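Long-range contacts in putative lipoprotein (Bacteroides fragilis, PDB 3NQI), which is of unknown function but, as a putative lipoprotein, is probably tethered by lipid to the cell envelope: residues 16-21 and 45-50; 50-55 and 75-80. All coordinates share one frame; numbering follows the deposited sequence.

Interaction 1 of 2, residues 16-21 and 45-50; sequences VKVNDR and LNARMA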
loop_
_atom_site.group_PDB
_atom_site.type_symbol
_atom_site.label_atom_id
_atom_site.label_comp_id
_atom_site.label_asym_id
_atom_site.label_seq_id
_atom_site.Cartn_x
_atom_site.Cartn_y
_atom_site.Cartn_z
ATOM N N VAL A 16 -4.481 1.947 -9.452
ATOM C CA VAL A 16 -4.882 1.081 -10.557
ATOM C C VAL A 16 -3.993 -0.131 -10.631
ATOM O O VAL A 16 -2.889 -0.108 -10.188
ATOM C CB VAL A 16 -4.767 1.793 -11.946
ATOM C CG1 VAL A 16 -5.702 2.933 -12.037
ATOM C CG2 VAL A 16 -3.287 2.219 -12.257
ATOM N N LYS A 17 -4.499 -1.199 -11.232
ATOM C CA LYS A 17 -3.696 -2.354 -11.528
ATOM C C LYS A 17 -2.983 -2.051 -12.858
ATOM O O LYS A 17 -3.515 -1.343 -13.698
ATOM C CB LYS A 17 -4.584 -3.576 -11.702
ATOM C CG LYS A 17 -3.837 -4.841 -12.032
ATOM C CD LYS A 17 -4.797 -5.979 -12.366
ATOM C CE LYS A 17 -4.016 -7.257 -12.668
ATOM N NZ LYS A 17 -4.848 -8.477 -12.474
ATOM N N VAL A 18 -1.770 -2.583 -13.017
ATOM C CA VAL A 18 -0.967 -2.370 -14.207
ATOM C C VAL A 18 -1.065 -3.635 -15.068
ATOM O O VAL A 18 -0.785 -4.733 -14.576
ATOM C CB VAL A 18 0.513 -2.132 -13.783
ATOM C CG1 VAL A 18 1.461 -2.007 -15.022
ATOM C CG2 VAL A 18 0.580 -0.903 -12.781
ATOM N N ASN A 19 -1.450 -3.501 -16.341
ATOM C CA ASN A 19 -1.499 -4.668 -17.240
ATOM C C ASN A 19 -0.332 -4.699 -18.234
ATOM O O ASN A 19 0.069 -3.658 -18.737
ATOM C CB ASN A 19 -2.784 -4.641 -18.031
ATOM C CG ASN A 19 -3.989 -4.364 -17.177
ATOM O OD1 ASN A 19 -4.794 -3.450 -17.451
ATOM N ND2 ASN A 19 -4.124 -5.141 -16.136
ATOM N N ASP A 20 0.206 -5.886 -18.516
ATOM C CA ASP A 20 1.113 -6.089 -19.657
ATOM C C ASP A 20 0.282 -6.598 -20.838
ATOM O O ASP A 20 -0.088 -7.760 -20.874
ATOM C CB ASP A 20 2.228 -7.102 -19.330
ATOM C CG ASP A 20 3.236 -7.291 -20.490
ATOM O OD1 ASP A 20 3.196 -6.542 -21.504
ATOM O OD2 ASP A 20 4.083 -8.202 -20.381
ATOM N N ARG A 21 -0.004 -5.726 -21.795
ATOM C CA ARG A 21 -0.819 -6.077 -22.953
ATOM C C ARG A 21 0.097 -6.285 -24.179
ATOM O O ARG A 21 0.357 -5.336 -24.925
ATOM C CB ARG A 21 -1.855 -4.965 -23.194
ATOM C CG ARG A 21 -3.186 -5.433 -23.760
ATOM C CD ARG A 21 -4.116 -5.944 -22.669
ATOM N NE ARG A 21 -5.425 -6.295 -23.209
ATOM N N LEU A 45 6.574 1.667 -17.107
ATOM C CA LEU A 45 6.453 1.231 -15.679
ATOM C C LEU A 45 6.416 -0.292 -15.483
ATOM O O LEU A 45 5.584 -0.979 -16.093
ATOM C CB LEU A 45 5.181 1.813 -15.110
ATOM C CG LEU A 45 4.793 1.429 -13.680
ATOM C CD1 LEU A 45 5.789 2.032 -12.646
ATOM C CD2 LEU A 45 3.346 1.870 -13.473
ATOM N N ASN A 46 7.345 -0.818 -14.680
ATOM C CA ASN A 46 7.370 -2.236 -14.322
ATOM C C ASN A 46 6.831 -2.380 -12.877
ATOM O O ASN A 46 7.592 -2.287 -11.925
ATOM C CB ASN A 46 8.800 -2.789 -14.411
ATOM C CG ASN A 46 8.850 -4.315 -14.440
ATOM O OD1 ASN A 46 7.821 -4.989 -14.437
ATOM N ND2 ASN A 46 10.055 -4.859 -14.482
ATOM N N ALA A 47 5.527 -2.514 -12.728
ATOM C CA ALA A 47 4.931 -2.637 -11.402
ATOM C C ALA A 47 3.717 -3.498 -11.596
ATOM O O ALA A 47 3.253 -3.669 -12.719
ATOM C CB ALA A 47 4.550 -1.250 -10.852
ATOM N N ARG A 48 3.204 -4.036 -10.509
ATOM C CA ARG A 48 1.976 -4.807 -10.537
ATOM C C ARG A 48 0.836 -3.852 -10.284
ATOM O O ARG A 48 -0.243 -3.981 -10.888
ATOM C CB ARG A 48 2.040 -5.926 -9.493
ATOM C CG ARG A 48 1.159 -7.135 -9.836
ATOM C CD ARG A 48 1.022 -8.157 -8.711
ATOM N NE ARG A 48 0.458 -7.528 -7.535
ATOM C CZ ARG A 48 -0.830 -7.214 -7.334
ATOM N NH1 ARG A 48 -1.799 -7.490 -8.210
ATOM N NH2 ARG A 48 -1.146 -6.600 -6.210
HETATM N N MSE A 49 1.071 -2.847 -9.420
HETATM C CA MSE A 49 0.066 -1.833 -9.091
HETATM C C MSE A 49 0.640 -0.412 -9.154
HETATM O O MSE A 49 1.786 -0.232 -8.908
HETATM C CB MSE A 49 -0.454 -2.070 -7.667
HETATM C CG MSE A 49 -1.183 -3.380 -7.425
HETATM SE SE MSE A 49 -3.045 -3.276 -8.076
HETATM C CE MSE A 49 -3.983 -1.545 -7.450
ATOM N N ALA A 50 -0.178 0.622 -9.426
ATOM C CA ALA A 50 0.344 1.977 -9.630
ATOM C C ALA A 50 -0.616 3.045 -9.156
ATOM O O ALA A 50 -1.751 2.741 -8.918
ATOM C CB ALA A 50 0.658 2.251 -11.189
HETATM O O HOH W 1 -0.939 -6.435 -12.187
#
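Val18 lays its CG2 methyl against Ala50, with Val18 CG2 3.5 Å from Ala50 CB, where residues 45-48 lead into strand 49-56. Leu45 reaches the same methyl from the loop, its CD2 4.0 Å from Val18 CG2. The other branch of the valine, Val18 CG1, lies beside the carbonyl of Ala47, 3.4 Å from Ala47 O. Val16 continues this apolar face, its CG2 resting over Ala50, with Phe27 of strand 24-28 next to it.

The backbones form an antiparallel ladder between strands 11-21 and 49-56, one seam in a small N-terminal barrel that closes through strands 24-28, 34-37 and 68-73. Val16 and Ala50 are a hydrogen-bonded pair, with Val16 N to Ala50 O and Ala50 N to Val16 O both 2.9 Å. The next bond, Val18 N to Arg48 O at 3.0 Å, has its donor 39° above the carbonyl plane. A water also donates to Arg48 O and to Val18 O, extending the ladder where residues 45-48 turn away.

On the opposite face, Lys17 and Met49, a selenomethionine, form the non-hydrogen-bonded pair. Bends at chi2 (-80°) and chi3 (-47°) fold the Met49 chain back across the neighbouring strand, putting Met49 SE 3.6 Å from Lys17 CA and CE beside Val16 O. Phe119 touches both residues on this side. The extended Lys17 runs outward past Arg48 O, with Lys17 NZ 5.3 Å from Arg48 NH1; the Arg48 side chain lies on Glu195 and bonds through NH2 to Thr123 OG1. Asp81 receives the backbone N-H groups of Arg48 and Met49, one on each carboxylate oxygen.

Interaction 2 of 2, residues 50-55 and 75-80; sequences AYIYCQ and ADPTGI. With CD (cadmium ion), chain F.
Tyr53 and Ala75 come together with a water wedged between their backbones: it accepts from Tyr53 N and donates to Ala75 O. Alongside, the Ala75 methyl meets the edge of the tyrosine ring, Ala75 CB being 4.2 Å from Tyr53 CD2, while the phenol OH bonds to Gln11. A second water donates to Tyr51 O and Asp76 O and accepts from Thr78 OG1, bridging the kink at Asp76-Pro77.

Direct antiparallel pairing resumes at Tyr51 and Thr78. Tyr51 N donates to Thr78 O over 2.9 Å, in the carbonyl plane, and Thr78 N to Tyr51 O over 3.1 Å at a nearly straight 173°. Ala50 and Gly79 form the neighbouring non-hydrogen-bonded pair, Ala50 CB lies 3.4 Å from Thr78 O, and Ile80 CG2 reaches Tyr51 CB at 4.0 Å. On the buried face, Ile52 CG2 meets Pro77 CB obliquely, beside Phe27.

Asp76 turns away from the strand; with CG anti to its N (chi1 -172°), Asp76 OD1 binds cadmium at 2.2 Å. Four waters and one atom from outside the two segments complete the shell, and one of these waters donates to Pro77 O. The largely water-ligated ion takes no ligand from 50-55, so the pairing itself probably does not depend on it, whereas ordered water satisfies backbone groups between the strands.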
loop_
_atom_site.group_PDB
_atom_site.type_symbol
_atom_site.label_atom_id
_atom_site.label_comp_id
_atom_site.label_asym_id
_atom_site.label_seq_id
_atom_site.Cartn_x
_atom_site.Cartn_y
_atom_site.Cartn_z
ATOM N N ALA A 50 -0.178 0.622 -9.426
ATOM C CA ALA A 50 0.344 1.977 -9.630
ATOM C C ALA A 50 -0.616 3.045 -9.156
ATOM O O ALA A 50 -1.751 2.741 -8.918
ATOM C CB ALA A 50 0.658 2.251 -11.189
ATOM N N TYR A 51 -0.101 4.235 -8.913
ATOM C CA TYR A 51 -0.902 5.452 -8.766
ATOM C C TYR A 51 -0.736 6.301 -10.048
ATOM O O TYR A 51 0.387 6.636 -10.453
ATOM C CB TYR A 51 -0.440 6.225 -7.533
ATOM C CG TYR A 51 -1.228 7.474 -7.269
ATOM C CD1 TYR A 51 -2.458 7.412 -6.644
ATOM C CD2 TYR A 51 -0.732 8.731 -7.649
ATOM C CE1 TYR A 51 -3.205 8.575 -6.384
ATOM C CE2 TYR A 51 -1.463 9.896 -7.381
ATOM C CZ TYR A 51 -2.686 9.800 -6.743
ATOM O OH TYR A 51 -3.429 10.928 -6.501
ATOM N N ILE A 52 -1.831 6.654 -10.696
ATOM C CA ILE A 52 -1.759 7.488 -11.894
ATOM C C ILE A 52 -2.587 8.737 -11.721
ATOM O O ILE A 52 -3.480 8.772 -10.895
ATOM C CB ILE A 52 -2.199 6.748 -13.187
ATOM C CG1 ILE A 52 -3.666 6.329 -13.170
ATOM C CG2 ILE A 52 -1.256 5.517 -13.459
ATOM C CD1 ILE A 52 -4.077 5.640 -14.506
ATOM N N TYR A 53 -2.242 9.729 -12.517
ATOM C CA TYR A 53 -2.909 10.979 -12.617
ATOM C C TYR A 53 -3.192 11.143 -14.111
ATOM O O TYR A 53 -2.284 11.151 -14.946
ATOM C CB TYR A 53 -1.997 12.064 -12.011
ATOM C CG TYR A 53 -2.518 13.453 -12.206
ATOM C CD1 TYR A 53 -3.890 13.696 -12.255
ATOM C CD2 TYR A 53 -1.649 14.535 -12.385
ATOM C CE1 TYR A 53 -4.379 14.947 -12.456
ATOM C CE2 TYR A 53 -2.144 15.819 -12.595
ATOM C CZ TYR A 53 -3.513 16.005 -12.634
ATOM O OH TYR A 53 -4.065 17.241 -12.838
ATOM N N CYS A 54 -4.458 11.257 -14.467
ATOM C CA CYS A 54 -4.806 11.181 -15.852
ATOM C C CYS A 54 -5.998 12.049 -16.260
ATOM O O CYS A 54 -6.719 12.632 -15.418
ATOM C CB CYS A 54 -5.060 9.711 -16.235
ATOM S SG CYS A 54 -6.629 9.002 -15.622
ATOM N N GLN A 55 -6.167 12.162 -17.573
ATOM C CA GLN A 55 -7.401 12.724 -18.111
ATOM C C GLN A 55 -7.993 11.828 -19.204
ATOM O O GLN A 55 -7.279 11.084 -19.883
ATOM C CB GLN A 55 -7.234 14.200 -18.519
ATOM C CG GLN A 55 -6.603 14.515 -19.840
ATOM C CD GLN A 55 -6.553 16.016 -20.106
ATOM O OE1 GLN A 55 -6.749 16.834 -19.207
ATOM N NE2 GLN A 55 -6.298 16.376 -21.346
ATOM N N ALA A 75 1.113 12.700 -15.549
ATOM C CA ALA A 75 2.344 12.660 -14.772
ATOM C C ALA A 75 2.920 11.309 -15.028
ATOM O O ALA A 75 2.205 10.425 -15.480
ATOM C CB ALA A 75 2.065 12.820 -13.292
ATOM N N ASP A 76 4.202 11.136 -14.729
ATOM C CA ASP A 76 4.805 9.812 -14.853
ATOM C C ASP A 76 4.149 8.811 -13.875
ATOM O O ASP A 76 4.123 9.044 -12.672
ATOM C CB ASP A 76 6.305 9.903 -14.636
ATOM C CG ASP A 76 7.029 8.595 -14.938
ATOM O OD1 ASP A 76 6.626 7.759 -15.830
ATOM O OD2 ASP A 76 8.087 8.452 -14.291
ATOM N N PRO A 77 3.632 7.689 -14.381
ATOM C CA PRO A 77 2.969 6.758 -13.458
ATOM C C PRO A 77 3.899 6.316 -12.331
ATOM O O PRO A 77 5.093 6.194 -12.531
ATOM C CB PRO A 77 2.600 5.563 -14.360
ATOM C CG PRO A 77 2.556 6.092 -15.720
ATOM C CD PRO A 77 3.480 7.273 -15.783
ATOM N N THR A 78 3.373 6.122 -11.137
ATOM C CA THR A 78 4.215 5.695 -10.006
ATOM C C THR A 78 3.895 4.278 -9.543
ATOM O O THR A 78 2.794 3.983 -9.167
ATOM C CB THR A 78 4.003 6.608 -8.826
ATOM O OG1 THR A 78 4.135 7.937 -9.274
ATOM C CG2 THR A 78 5.030 6.300 -7.670
ATOM N N GLY A 79 4.883 3.408 -9.439
ATOM C CA GLY A 79 4.599 2.096 -8.927
ATOM C C GLY A 79 4.403 2.149 -7.422
ATOM O O GLY A 79 5.073 2.901 -6.737
ATOM N N ILE A 80 3.489 1.346 -6.887
ATOM C CA ILE A 80 3.265 1.377 -5.438
ATOM C C ILE A 80 3.260 -0.005 -4.767
ATOM O O ILE A 80 2.656 -0.197 -3.712
ATOM C CB ILE A 80 1.870 2.019 -5.205
ATOM C CG1 ILE A 80 0.799 1.184 -5.864
ATOM C CG2 ILE A 80 1.845 3.488 -5.619
ATOM C CD1 ILE A 80 -0.640 1.706 -5.526
HETATM CD CD CD F . 7.757 5.889 -16.094
HETATM O O HOH W 2 1.819 9.071 -10.880
HETATM O O HOH W 3 0.452 9.134 -13.642
HETATM O O HOH W 4 9.602 6.605 -14.826
HETATM O O HOH W 5 6.958 4.891 -13.938
HETATM O O HOH W 6 8.881 4.123 -16.117
HETATM O O HOH W 7 9.231 6.806 -17.866
#

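Overall arrangement
From the N terminus, strand 11-21 runs out, the chain passes through strands 24-28 and 34-37, and interaction 1 closes this loop when residues 45-50 return beside it. Strand 49-56 then continues, the chain comes back along strand 68-73, and interaction 2 closes the second loop at 75-80. The loops follow in series, sharing Ala50, and neither nests nor crosses. Strand 49-56 thus carries 11-21 along one edge, and 78-87 followed by 68-73 along the other. Met49 O probably bonds to Ile80 N, and Leu45 packs on Pro77 and Gly79, joining both contacts where strand 78-87 leaves the N-terminal barrel to pair with strands 148-155 and 186-195.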